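Side-chain contacts in aspartate aminotransferase (PDB 3NRA), which probably catalyses pyridoxal-phosphate-dependent transfer of an amino group from L-aspartate to 2-oxoglutarate, giving oxaloacetate and L-glutamate: residues 35-40 against 398-403; 107-112 against 277-282; 119-124 against 273-278; 153-158 against 192-197; 332-335 against 339-342. One frame throughout, in Å; residues are numbered along the deposited sequence. Where two conformers were deposited one is given.

Contact 1: residues 35-40 against 398-403; sequences APIEGR and IVTLVE
Ile-37 meets Thr-400 and Leu-401 through a single methyl, its CD1. The methyl comes down on helix 388-404 where Thr-400 points at the loop and Leu-401 brings the end of its side chain round to it. Toward Leu-401 the side chains meet tip to tip, with Ile-37 CD1 3.7 Å from Leu-401 CD2. The branch point is nearly as close: Leu-401 CG lies 3.8 Å from Ile-37 CD1. Thr-400 comes in at a slant and offers carbon, not oxygen, its CG2 standing 3.7 Å from Ile-37 CD1. In Ile-37, CG1 is anti to the carbonyl carbon (chi1 -57°) and the chain then runs on straight (chi2 168°). This carries CD1 out to the helix. The hydroxyl of Thr-400 is turned to its own helix, where OG1 hydrogen-bonds Arg-396 O.

The packed spot is small. Leu-401 is buried and also leans on Gln-361 and Ala-362 of helix 351-362. Thr-400 and Ile-37 are only partly covered. On the solvent side, Pro-36 directs its CB away from the helix, and Glu-38 and Arg-40 are exposed.

The loop is tied down by polar bonds around the apolar spot. Ala-35 O accepts from Arg-404 NH1, Arg-40 O accepts from Arg-397 NH2, and the backbone of Ile-37 bonds to that of Gln-361. The contact thus joins the loop before strand 42-43 to the last helix of the chain. No hydrogen bond crosses between the two segments, so their direct attraction is apolar and comes from one methyl seated against four carbons of Thr-400 and Leu-401.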
# COMPACT_ATOMS: atom_id res chain seq x y z
N ALA B 35 29.77 25.29 -20.34
CA ALA B 35 28.40 25.17 -20.83
C ALA B 35 27.91 23.71 -20.72
O ALA B 35 28.71 22.80 -20.43
CB ALA B 35 28.30 25.67 -22.31
N PRO B 36 26.60 23.47 -20.96
CA PRO B 36 26.09 22.09 -20.98
C PRO B 36 26.71 21.21 -22.08
O PRO B 36 27.32 21.72 -23.02
CB PRO B 36 24.57 22.27 -21.24
CG PRO B 36 24.25 23.63 -20.69
CD PRO B 36 25.49 24.47 -21.04
N ILE B 37 26.58 19.91 -21.93
CA ILE B 37 27.01 18.94 -22.94
C ILE B 37 25.75 18.33 -23.59
O ILE B 37 24.94 17.69 -22.92
CB ILE B 37 27.84 17.81 -22.29
CG1 ILE B 37 29.07 18.37 -21.54
CG2 ILE B 37 28.33 16.82 -23.32
CD1 ILE B 37 29.71 17.28 -20.64
N GLU B 38 25.58 18.58 -24.90
CA GLU B 38 24.39 18.12 -25.64
C GLU B 38 24.30 16.58 -25.62
O GLU B 38 25.28 15.90 -25.53
CB GLU B 38 24.40 18.66 -27.09
CG GLU B 38 24.35 20.25 -27.21
CD GLU B 38 24.35 20.77 -28.68
OE1 GLU B 38 23.83 20.07 -29.60
OE2 GLU B 38 24.85 21.89 -28.90
N GLY B 39 23.06 16.06 -25.67
CA GLY B 39 22.82 14.60 -25.74
C GLY B 39 21.46 14.24 -25.16
O GLY B 39 20.83 15.05 -24.48
N ARG B 40 20.99 13.02 -25.42
CA ARG B 40 19.67 12.59 -24.94
C ARG B 40 19.69 12.44 -23.41
O ARG B 40 20.55 11.77 -22.89
CB ARG B 40 19.26 11.26 -25.58
CG ARG B 40 17.82 10.80 -25.22
CD ARG B 40 17.44 9.44 -25.92
NE ARG B 40 17.46 9.54 -27.39
CZ ARG B 40 16.45 9.95 -28.17
NH1 ARG B 40 15.26 10.32 -27.65
NH2 ARG B 40 16.62 10.00 -29.50
N ILE B 398 28.97 11.99 -18.00
CA ILE B 398 29.28 12.02 -16.55
C ILE B 398 30.77 12.17 -16.35
O ILE B 398 31.22 13.03 -15.57
CB ILE B 398 28.82 10.75 -15.80
CG1 ILE B 398 27.29 10.62 -15.81
CG2 ILE B 398 29.33 10.79 -14.30
CD1 ILE B 398 26.73 9.39 -14.99
N VAL B 399 31.55 11.32 -17.04
CA VAL B 399 33.01 11.30 -16.81
C VAL B 399 33.69 12.57 -17.34
O VAL B 399 34.55 13.10 -16.67
CB VAL B 399 33.69 10.02 -17.37
CG1 VAL B 399 33.08 8.75 -16.73
CG2 VAL B 399 33.64 9.98 -18.84
N THR B 400 33.22 13.09 -18.50
CA THR B 400 33.63 14.42 -19.00
C THR B 400 33.45 15.52 -17.91
O THR B 400 34.38 16.31 -17.65
CB THR B 400 32.82 14.83 -20.25
OG1 THR B 400 33.02 13.88 -21.28
CG2 THR B 400 33.24 16.23 -20.76
N LEU B 401 32.30 15.51 -17.23
CA LEU B 401 32.04 16.47 -16.14
C LEU B 401 32.84 16.16 -14.89
O LEU B 401 33.29 17.10 -14.21
CB LEU B 401 30.55 16.57 -15.82
CG LEU B 401 29.73 17.34 -16.87
CD1 LEU B 401 28.31 17.61 -16.42
CD2 LEU B 401 30.40 18.65 -17.27
N VAL B 402 33.06 14.88 -14.59
CA VAL B 402 34.01 14.53 -13.53
C VAL B 402 35.41 15.13 -13.82
O VAL B 402 36.04 15.68 -12.93
CB VAL B 402 34.06 13.01 -13.29
CG1 VAL B 402 35.28 12.63 -12.41
CG2 VAL B 402 32.77 12.55 -12.65
N GLU B 403 35.84 15.09 -15.08
CA GLU B 403 37.13 15.69 -15.46
C GLU B 403 37.08 17.20 -15.33
O GLU B 403 38.02 17.81 -14.80
CB GLU B 403 37.54 15.28 -16.88
CG GLU B 403 37.78 13.71 -17.01
CD GLU B 403 37.75 13.19 -18.47
OE1 GLU B 403 37.68 14.01 -19.44
OE2 GLU B 403 37.84 11.94 -18.64

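Contact 2: residues 107-112 against 277-282; sequences ITPGTQ and KLQAIV
Gln-279, Pro-109 and Ile-107 have the most surface buried here, and Gln-279 makes the contact with the two ends of its amide. Its NE2 donates to Ile-107 O at 2.9 Å. The bond is nearly straight, with an N-H...O angle of 169°. The acceptor lies close to the plane of the Gln-279 amide, while the donor is tilted from the Ile-107 carbonyl plane. NE2 has a second acceptor in Tyr-77 O, so two backbone carbonyls fix the turn of the amide.

The other end of the amide faces carbon. Gln-279 OE1 is 3.1 Å from Pro-109 CD and 3.7 Å from Thr-108 CA. The proline ring and the glutamine chain slide past each other in opposite directions. CG of Gln-279 is anti to the backbone N (chi1 176°), which sends the amide off helix 269-282 toward the end of strand 105-108. A leucine in its place would probably leave the carbonyls of Ile-107 and Tyr-77 without this shared donor and loosen the tie between helix and strand end.

Ile-107 contributes mainly its carbonyl; its side chain leads away to Ile-83 and Arg-84 of helix 81-95. Pro-109 is the centre of an inverse gamma turn. Next to it, Thr-108 OG1 donates to Gly-110 O at 2.7 Å, and Gly-110 has a positive phi of 77°. Beyond the turn, the backbone N atoms of Thr-111 and Gln-112 hydrogen-bond the phosphate of the lysine-bound cofactor at position 253. This strand-turn-helix junction forms part of the phosphate-binding site, as is typical of pyridoxal-phosphate aminotransferases of this fold.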
# COMPACT_ATOMS: atom_id res chain seq x y z
N ILE B 107 0.94 -11.97 -0.92
CA ILE B 107 1.10 -11.06 -2.04
C ILE B 107 0.82 -9.62 -1.60
O ILE B 107 -0.22 -9.35 -0.98
CB ILE B 107 0.15 -11.39 -3.17
CG1 ILE B 107 0.30 -12.87 -3.60
CG2 ILE B 107 0.42 -10.42 -4.37
CD1 ILE B 107 -0.68 -13.31 -4.74
N THR B 108 1.71 -8.70 -1.99
CA THR B 108 1.80 -7.36 -1.39
C THR B 108 1.87 -6.27 -2.48
O THR B 108 2.20 -6.57 -3.66
CB THR B 108 3.08 -7.21 -0.54
OG1 THR B 108 4.21 -7.51 -1.35
CG2 THR B 108 3.07 -8.15 0.69
N PRO B 109 1.58 -4.99 -2.09
CA PRO B 109 1.75 -3.86 -3.02
C PRO B 109 3.24 -3.53 -3.24
O PRO B 109 3.82 -2.68 -2.54
CB PRO B 109 1.00 -2.72 -2.35
CG PRO B 109 0.91 -3.12 -0.87
CD PRO B 109 0.90 -4.59 -0.83
N GLY B 110 3.84 -4.22 -4.22
CA GLY B 110 5.26 -4.11 -4.48
C GLY B 110 6.04 -4.89 -3.45
O GLY B 110 5.47 -5.37 -2.43
N THR B 111 7.31 -5.09 -3.72
CA THR B 111 8.23 -5.59 -2.72
C THR B 111 8.41 -4.54 -1.62
O THR B 111 8.67 -4.90 -0.45
CB THR B 111 9.58 -5.99 -3.35
OG1 THR B 111 9.37 -7.06 -4.24
CG2 THR B 111 10.57 -6.44 -2.32
N GLN B 112 8.24 -3.25 -1.96
CA GLN B 112 8.18 -2.20 -0.90
C GLN B 112 7.07 -2.52 0.10
O GLN B 112 7.27 -2.41 1.30
CB GLN B 112 7.96 -0.79 -1.49
CG GLN B 112 8.11 0.35 -0.47
CD GLN B 112 9.50 0.39 0.18
OE1 GLN B 112 10.52 0.31 -0.52
NE2 GLN B 112 9.55 0.52 1.51
N LYS B 277 -2.41 -9.64 8.82
CA LYS B 277 -3.33 -8.90 9.66
C LYS B 277 -3.11 -7.41 9.47
O LYS B 277 -4.08 -6.65 9.31
CB LYS B 277 -3.14 -9.30 11.14
CG LYS B 277 -3.75 -10.65 11.51
CD LYS B 277 -2.98 -11.31 12.68
CE LYS B 277 -3.82 -12.33 13.46
NZ LYS B 277 -4.23 -11.79 14.83
N LEU B 278 -1.85 -6.99 9.39
CA LEU B 278 -1.55 -5.60 9.16
C LEU B 278 -1.97 -5.13 7.75
O LEU B 278 -2.51 -4.04 7.61
CB LEU B 278 -0.09 -5.32 9.42
CG LEU B 278 0.39 -3.89 9.21
CD1 LEU B 278 -0.48 -2.88 9.91
CD2 LEU B 278 1.83 -3.77 9.69
N GLN B 279 -1.73 -5.95 6.72
CA GLN B 279 -2.09 -5.55 5.33
C GLN B 279 -3.57 -5.16 5.21
O GLN B 279 -3.91 -4.24 4.46
CB GLN B 279 -1.77 -6.68 4.33
CG GLN B 279 -2.21 -6.35 2.89
CD GLN B 279 -1.28 -6.90 1.83
OE1 GLN B 279 -0.27 -6.28 1.49
NE2 GLN B 279 -1.60 -8.09 1.30
N ALA B 280 -4.43 -5.87 5.93
CA ALA B 280 -5.82 -5.56 5.96
C ALA B 280 -6.07 -4.07 6.22
O ALA B 280 -6.87 -3.47 5.53
CB ALA B 280 -6.58 -6.47 7.01
N ILE B 281 -5.33 -3.48 7.16
CA ILE B 281 -5.55 -2.08 7.52
C ILE B 281 -4.59 -1.08 6.85
O ILE B 281 -4.84 0.13 6.87
CB ILE B 281 -5.62 -1.84 9.08
CG1 ILE B 281 -4.27 -2.11 9.76
CG2 ILE B 281 -6.74 -2.72 9.72
CD1 ILE B 281 -4.33 -1.99 11.26
N VAL B 282 -3.55 -1.59 6.19
CA VAL B 282 -2.63 -0.74 5.42
C VAL B 282 -3.21 -0.41 4.05
O VAL B 282 -3.15 0.76 3.61
CB VAL B 282 -1.21 -1.40 5.27
CG1 VAL B 282 -0.34 -0.62 4.26
CG2 VAL B 282 -0.52 -1.46 6.62

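Contact 3: residues 119-124 against 273-278; sequences VAATVA and ARMEKL
Arg-274 bends its side chain at chi3 (-73°), which brings two of its nitrogens to the carbonyl of Ala-121. NE lies 2.9 Å from Ala-121 O and NH2 lies 3.0 Å from the same Ala-121 O. Both hydrogen bonds are weak, since the N-H directions miss the oxygen (127° and 125°). The oxygen sits obliquely to the guanidinium. Shortening this residue to alanine removes both donors and is likely to leave Ala-121 O without these partners.

At the CB end of Arg-274 the backbones come close, because small groups meet. Ala-121 CB lies 3.8 Å from Arg-274 CB. It also lies 3.8 Å from CG of Met-275, a selenomethionine whose chain packs on Leu-117 and Ala-118. The contact joins helices 110-120 and 269-282 of the large domain, which is built on a seven-stranded mixed sheet in this aminotransferase fold.

Leu-278 comes in one turn further along its helix. Leu-278 CD2 is modelled 3.2 Å from Ala-120 CB, shorter than a usual van der Waals contact, so the exact fit is doubtful. Phe-8 of the second subunit packs on Ala-121, Arg-274 and Leu-278.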
# COMPACT_ATOMS: atom_id res chain seq x y z
N VAL B 119 8.99 -5.36 8.32
CA VAL B 119 9.60 -4.59 9.41
C VAL B 119 8.54 -4.31 10.50
O VAL B 119 8.82 -4.44 11.71
CB VAL B 119 10.21 -3.30 8.91
CG1 VAL B 119 10.79 -2.48 10.08
CG2 VAL B 119 11.31 -3.59 7.83
N ALA B 120 7.31 -3.97 10.08
CA ALA B 120 6.21 -3.70 11.05
C ALA B 120 5.91 -4.91 11.92
O ALA B 120 5.65 -4.77 13.11
CB ALA B 120 4.95 -3.28 10.32
N ALA B 121 5.97 -6.10 11.31
CA ALA B 121 5.70 -7.37 12.02
C ALA B 121 6.87 -7.88 12.90
O ALA B 121 6.69 -8.84 13.66
CB ALA B 121 5.32 -8.42 11.02
N THR B 122 8.05 -7.25 12.81
CA THR B 122 9.23 -7.75 13.48
C THR B 122 9.94 -6.73 14.40
O THR B 122 10.69 -7.14 15.27
CB THR B 122 10.24 -8.33 12.48
OG1 THR B 122 10.66 -7.31 11.55
CG2 THR B 122 9.63 -9.50 11.71
N VAL B 123 9.69 -5.43 14.23
CA VAL B 123 10.38 -4.41 15.02
C VAL B 123 9.40 -3.64 15.94
O VAL B 123 8.44 -3.03 15.48
CB VAL B 123 11.14 -3.42 14.13
CG1 VAL B 123 11.88 -2.40 15.00
CG2 VAL B 123 12.13 -4.18 13.18
N ALA B 124 9.62 -3.75 17.23
CA ALA B 124 8.88 -2.96 18.21
C ALA B 124 9.75 -1.82 18.69
O ALA B 124 10.96 -1.83 18.51
CB ALA B 124 8.46 -3.84 19.39
N ALA B 273 1.69 -14.37 9.10
CA ALA B 273 0.34 -14.16 9.68
C ALA B 273 0.16 -12.72 10.24
O ALA B 273 -0.86 -12.09 10.03
CB ALA B 273 0.02 -15.24 10.79
N ARG B 274 1.19 -12.21 10.94
CA ARG B 274 1.19 -10.82 11.39
C ARG B 274 1.11 -9.82 10.22
O ARG B 274 0.30 -8.90 10.26
CB ARG B 274 2.40 -10.54 12.25
CG ARG B 274 2.37 -11.29 13.60
CD ARG B 274 3.24 -10.64 14.63
NE ARG B 274 4.67 -10.83 14.39
CZ ARG B 274 5.50 -11.60 15.12
NH1 ARG B 274 5.06 -12.34 16.15
NH2 ARG B 274 6.79 -11.64 14.81
N MSE B 275 1.91 -10.05 9.17
CA MSE B 275 1.94 -9.17 7.99
C MSE B 275 0.56 -9.13 7.29
O MSE B 275 0.16 -8.09 6.77
CB MSE B 275 3.01 -9.64 6.99
CG MSE B 275 4.47 -9.56 7.50
SE MSE B 275 5.71 -10.44 6.31
CE MSE B 275 5.42 -9.31 4.80
N GLU B 276 -0.13 -10.27 7.29
CA GLU B 276 -1.49 -10.40 6.73
C GLU B 276 -2.48 -9.57 7.49
O GLU B 276 -3.31 -8.87 6.91
CB GLU B 276 -1.95 -11.87 6.80
CG GLU B 276 -3.30 -12.16 6.13
CD GLU B 276 -4.49 -12.11 7.09
OE1 GLU B 276 -4.58 -12.99 7.97
OE2 GLU B 276 -5.34 -11.22 6.92
N LYS B 277 -2.41 -9.64 8.82
CA LYS B 277 -3.33 -8.90 9.66
C LYS B 277 -3.11 -7.41 9.47
O LYS B 277 -4.08 -6.65 9.31
CB LYS B 277 -3.14 -9.30 11.14
CG LYS B 277 -3.75 -10.65 11.51
CD LYS B 277 -2.98 -11.31 12.68
CE LYS B 277 -3.82 -12.33 13.46
NZ LYS B 277 -4.23 -11.79 14.83
N LEU B 278 -1.85 -6.99 9.39
CA LEU B 278 -1.55 -5.60 9.16
C LEU B 278 -1.97 -5.13 7.75
O LEU B 278 -2.51 -4.04 7.61
CB LEU B 278 -0.09 -5.32 9.42
CG LEU B 278 0.39 -3.89 9.21
CD1 LEU B 278 -0.48 -2.88 9.91
CD2 LEU B 278 1.83 -3.77 9.69

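Contact 4: residues 153-158 against 192-197; sequences VQLDYV and AGVVYS
Leu-155 packs on Val-194 and Tyr-196, joining two parts of the large domain. It follows edge strand 149-154 of the seven-stranded sheet. Its partners lie in the loop after strand 182-186, which opens with the Asn-Pro-rich run of the class I family. CB of Leu-155 already points toward that loop. With CG anti to the backbone N (chi1 -172°), the two methyls are carried out to the loop. One branch, CD2, lies 4.1 Å from Val-194 CG2, where the two side chains slide past each other in opposite directions. The other branch, CD1, comes 3.9 Å from Tyr-196 OH and approaches that ring obliquely. Leu-155 also packs on Val-132 of the neighbouring strand and on Asn-189.

Asp-156 then turns the chain in an inverse gamma turn, with a weak bond from Tyr-157 N to Leu-155 O. The same oxygen is reached by Gln-154 NE2, which stands above the carbonyl plane. The turn brings the Tyr-157 ring to Ala-192; its backbone O accepts from Arg-332 NH1, which belongs to another loop. Val-158 CG2 lies over one face of the ring, toward the rim, and Ala-192 CB over the opposite one, 4.2 Å from Tyr-157 CD2.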
# COMPACT_ATOMS: atom_id res chain seq x y z
N VAL B 153 26.01 -2.33 10.20
CA VAL B 153 26.99 -3.33 9.85
C VAL B 153 27.62 -2.86 8.55
O VAL B 153 26.91 -2.69 7.55
CB VAL B 153 26.33 -4.68 9.62
CG1 VAL B 153 27.39 -5.76 9.27
CG2 VAL B 153 25.49 -5.10 10.87
N GLN B 154 28.93 -2.64 8.55
CA GLN B 154 29.62 -2.13 7.36
C GLN B 154 29.63 -3.17 6.26
O GLN B 154 29.89 -4.36 6.51
CB GLN B 154 31.08 -1.73 7.73
CG GLN B 154 31.86 -1.05 6.63
CD GLN B 154 31.28 0.31 6.23
OE1 GLN B 154 30.86 1.09 7.07
NE2 GLN B 154 31.24 0.56 4.95
N LEU B 155 29.30 -2.74 5.04
CA LEU B 155 29.63 -3.48 3.83
C LEU B 155 30.90 -2.90 3.28
O LEU B 155 30.87 -1.81 2.71
CB LEU B 155 28.51 -3.36 2.77
CG LEU B 155 28.60 -4.24 1.51
CD1 LEU B 155 28.51 -5.72 1.86
CD2 LEU B 155 27.51 -3.86 0.46
N ASP B 156 32.00 -3.63 3.42
CA ASP B 156 33.27 -3.20 2.90
C ASP B 156 33.39 -3.67 1.44
O ASP B 156 34.21 -4.52 1.11
CB ASP B 156 34.44 -3.71 3.79
CG ASP B 156 34.58 -2.92 5.10
OD1 ASP B 156 34.64 -1.68 5.04
OD2 ASP B 156 34.59 -3.53 6.18
N TYR B 157 32.54 -3.11 0.59
CA TYR B 157 32.42 -3.54 -0.81
C TYR B 157 33.54 -3.00 -1.68
O TYR B 157 33.74 -3.51 -2.78
CB TYR B 157 31.05 -3.12 -1.41
CG TYR B 157 30.89 -1.62 -1.60
CD1 TYR B 157 30.51 -0.79 -0.54
CD2 TYR B 157 31.10 -1.03 -2.85
CE1 TYR B 157 30.39 0.60 -0.71
CE2 TYR B 157 30.97 0.34 -3.03
CZ TYR B 157 30.62 1.15 -1.94
OH TYR B 157 30.51 2.49 -2.11
N VAL B 158 34.24 -1.94 -1.21
CA VAL B 158 35.31 -1.35 -2.02
C VAL B 158 36.57 -2.21 -1.95
O VAL B 158 37.33 -2.18 -0.93
CB VAL B 158 35.63 0.11 -1.63
CG1 VAL B 158 36.79 0.62 -2.48
CG2 VAL B 158 34.38 1.01 -1.86
N ALA B 192 24.88 -1.23 -4.55
CA ALA B 192 26.19 -1.61 -5.15
C ALA B 192 26.10 -2.76 -6.22
O ALA B 192 26.99 -2.89 -7.07
CB ALA B 192 27.19 -1.98 -4.05
N GLY B 193 25.05 -3.57 -6.15
CA GLY B 193 24.85 -4.69 -7.12
C GLY B 193 25.69 -5.92 -6.84
O GLY B 193 25.70 -6.86 -7.64
N VAL B 194 26.38 -5.92 -5.69
CA VAL B 194 27.16 -7.08 -5.27
C VAL B 194 26.25 -8.15 -4.64
O VAL B 194 25.24 -7.85 -4.02
CB VAL B 194 28.30 -6.68 -4.29
CG1 VAL B 194 29.26 -5.71 -4.95
CG2 VAL B 194 27.74 -6.12 -3.01
N VAL B 195 26.65 -9.40 -4.81
CA VAL B 195 25.86 -10.56 -4.36
C VAL B 195 26.65 -11.21 -3.25
O VAL B 195 27.86 -11.31 -3.34
CB VAL B 195 25.66 -11.56 -5.53
CG1 VAL B 195 25.22 -12.92 -5.03
CG2 VAL B 195 24.64 -10.98 -6.57
N TYR B 196 25.98 -11.64 -2.20
CA TYR B 196 26.70 -12.23 -1.05
C TYR B 196 27.19 -13.62 -1.43
O TYR B 196 26.50 -14.35 -2.10
CB TYR B 196 25.80 -12.28 0.18
CG TYR B 196 25.56 -10.91 0.82
CD1 TYR B 196 24.78 -9.94 0.19
CD2 TYR B 196 26.12 -10.58 2.03
CE1 TYR B 196 24.57 -8.70 0.75
CE2 TYR B 196 25.92 -9.32 2.60
CZ TYR B 196 25.15 -8.40 1.96
OH TYR B 196 24.93 -7.17 2.54
N SER B 197 28.42 -13.96 -1.06
CA SER B 197 28.99 -15.29 -1.35
C SER B 197 28.27 -16.39 -0.56
O SER B 197 27.58 -16.10 0.42
CB SER B 197 30.48 -15.31 -0.97
OG SER B 197 30.62 -15.30 0.45

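Contact 5: residues 332-335 against 339-342; sequences RTPQ and YLFP
Arg-332 O accepts a hydrogen from a water at 2.8 Å, and that water in turn accepts from Phe-341 N at 3.1 Å. A second water makes the companion bridge: it accepts from Arg-332 N at 2.9 Å and donates to Phe-341 O at 2.8 Å. The two backbones face each other here as an antiparallel pair would, but water stands in for the direct bonds. No hydrogen bond runs straight from one segment to the other.

Nearer the connection between the segments the water gives way to carbon. Pro-334 presents the rim of its ring, and Pro-334 CG lies 3.6 Å from Leu-340 CD2. Pro-334 CD is also close, at 3.7 Å from Leu-340 CD2, so one methyl rests against two ring atoms. The two side chains meet at a slant. CG of Leu-340 stands anti to the carbonyl carbon (chi1 -79°), and the end of the chain swings nearer to the proline than its CB does. Leu-340 also packs on Leu-319 and Leu-320 of helix 304-324. The same proline rim lies against the backbone, with Pro-334 CG 3.3 Å from Tyr-339 O.

The long side chains lead out of the contact. Arg-332 NH2 bonds to Arg-164 O, while Tyr-339 OH hydrogen-bonds NZ of the cofactor-lysine adduct at position 253. The arrangement is a reversal of the chain that feeds strand 339-340, the edge of the four-stranded mixed sheet, and brings Tyr-339 to the active site of this pyridoxal-phosphate enzyme.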
# COMPACT_ATOMS: atom_id res chain seq x y z
N ARG B 332 32.28 -1.57 -8.23
CA ARG B 332 32.19 -3.01 -8.22
C ARG B 332 31.41 -3.45 -9.44
O ARG B 332 30.44 -2.78 -9.84
CB ARG B 332 31.51 -3.56 -6.94
CG ARG B 332 32.43 -3.60 -5.66
CD ARG B 332 33.51 -4.64 -5.76
NE ARG B 332 32.96 -5.99 -5.81
CZ ARG B 332 32.62 -6.71 -4.74
NH1 ARG B 332 32.82 -6.25 -3.51
NH2 ARG B 332 32.08 -7.92 -4.91
N THR B 333 31.82 -4.58 -10.01
CA THR B 333 31.01 -5.26 -11.01
C THR B 333 29.73 -5.73 -10.38
O THR B 333 29.78 -6.54 -9.46
CB THR B 333 31.72 -6.47 -11.58
OG1 THR B 333 33.02 -6.10 -12.01
CG2 THR B 333 30.91 -7.07 -12.78
N PRO B 334 28.57 -5.26 -10.90
CA PRO B 334 27.30 -5.82 -10.43
C PRO B 334 27.16 -7.29 -10.83
O PRO B 334 27.55 -7.67 -11.92
CB PRO B 334 26.23 -4.97 -11.16
CG PRO B 334 26.94 -3.83 -11.71
CD PRO B 334 28.34 -4.22 -11.91
N GLN B 335 26.63 -8.11 -9.92
CA GLN B 335 26.56 -9.56 -10.11
C GLN B 335 25.12 -10.05 -10.27
O GLN B 335 24.87 -11.10 -10.86
CB GLN B 335 27.24 -10.24 -8.94
CG GLN B 335 28.77 -10.00 -8.93
CD GLN B 335 29.43 -10.32 -7.58
OE1 GLN B 335 28.98 -9.86 -6.51
NE2 GLN B 335 30.55 -11.04 -7.64
N TYR B 339 21.88 -2.14 -10.82
CA TYR B 339 22.51 -1.00 -10.13
C TYR B 339 24.05 -0.99 -10.25
O TYR B 339 24.69 -2.02 -10.11
CB TYR B 339 22.11 -0.98 -8.68
CG TYR B 339 20.65 -0.76 -8.48
CD1 TYR B 339 20.01 0.37 -9.02
CD2 TYR B 339 19.88 -1.67 -7.75
CE1 TYR B 339 18.65 0.58 -8.84
CE2 TYR B 339 18.53 -1.47 -7.57
CZ TYR B 339 17.91 -0.33 -8.13
OH TYR B 339 16.56 -0.14 -7.97
N LEU B 340 24.60 0.18 -10.57
CA LEU B 340 26.02 0.48 -10.42
C LEU B 340 26.19 1.63 -9.42
O LEU B 340 25.42 2.62 -9.44
CB LEU B 340 26.62 0.92 -11.74
CG LEU B 340 27.00 -0.08 -12.82
CD1 LEU B 340 26.92 0.62 -14.21
CD2 LEU B 340 28.37 -0.62 -12.58
N PHE B 341 27.22 1.54 -8.61
CA PHE B 341 27.47 2.49 -7.56
C PHE B 341 28.94 2.99 -7.62
O PHE B 341 29.76 2.62 -6.79
CB PHE B 341 27.15 1.81 -6.24
CG PHE B 341 26.96 2.73 -5.10
CD1 PHE B 341 26.02 3.75 -5.15
CD2 PHE B 341 27.64 2.52 -3.91
CE1 PHE B 341 25.80 4.56 -4.07
CE2 PHE B 341 27.43 3.35 -2.83
CZ PHE B 341 26.49 4.37 -2.91
N PRO B 342 29.26 3.82 -8.63
CA PRO B 342 30.61 4.34 -8.72
C PRO B 342 30.97 5.33 -7.61
O PRO B 342 30.15 6.17 -7.23
CB PRO B 342 30.62 5.02 -10.08
CG PRO B 342 29.25 5.29 -10.38
CD PRO B 342 28.51 4.14 -9.83
O HOH W 1 30.40 -0.11 -6.57
O HOH W 2 28.64 -1.19 -8.34

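Contacts 2 and 3 are neighbours, with centres about 10 Å apart. They share Lys-277 and Leu-278, use helices 110-120 and 269-282, and touch the second subunit. Contacts 4 and 5 form a second pair, about 10 Å between centres, and touch through Gly-193 O and Gln-335 N. Contacts 2 and 4 reach the same seven-stranded sheet, centres about 29 Å apart. Contact 1 lies about 42 Å from contact 2 but about 21 Å from contact 5, between centres. Along the chain, contact 1 encloses the rest, contact 4 nests inside contacts 2 and 3, and contact 5 follows. Residues of contacts 2 and 5, opposite each other across the chain's centre, bond the one cofactor adduct.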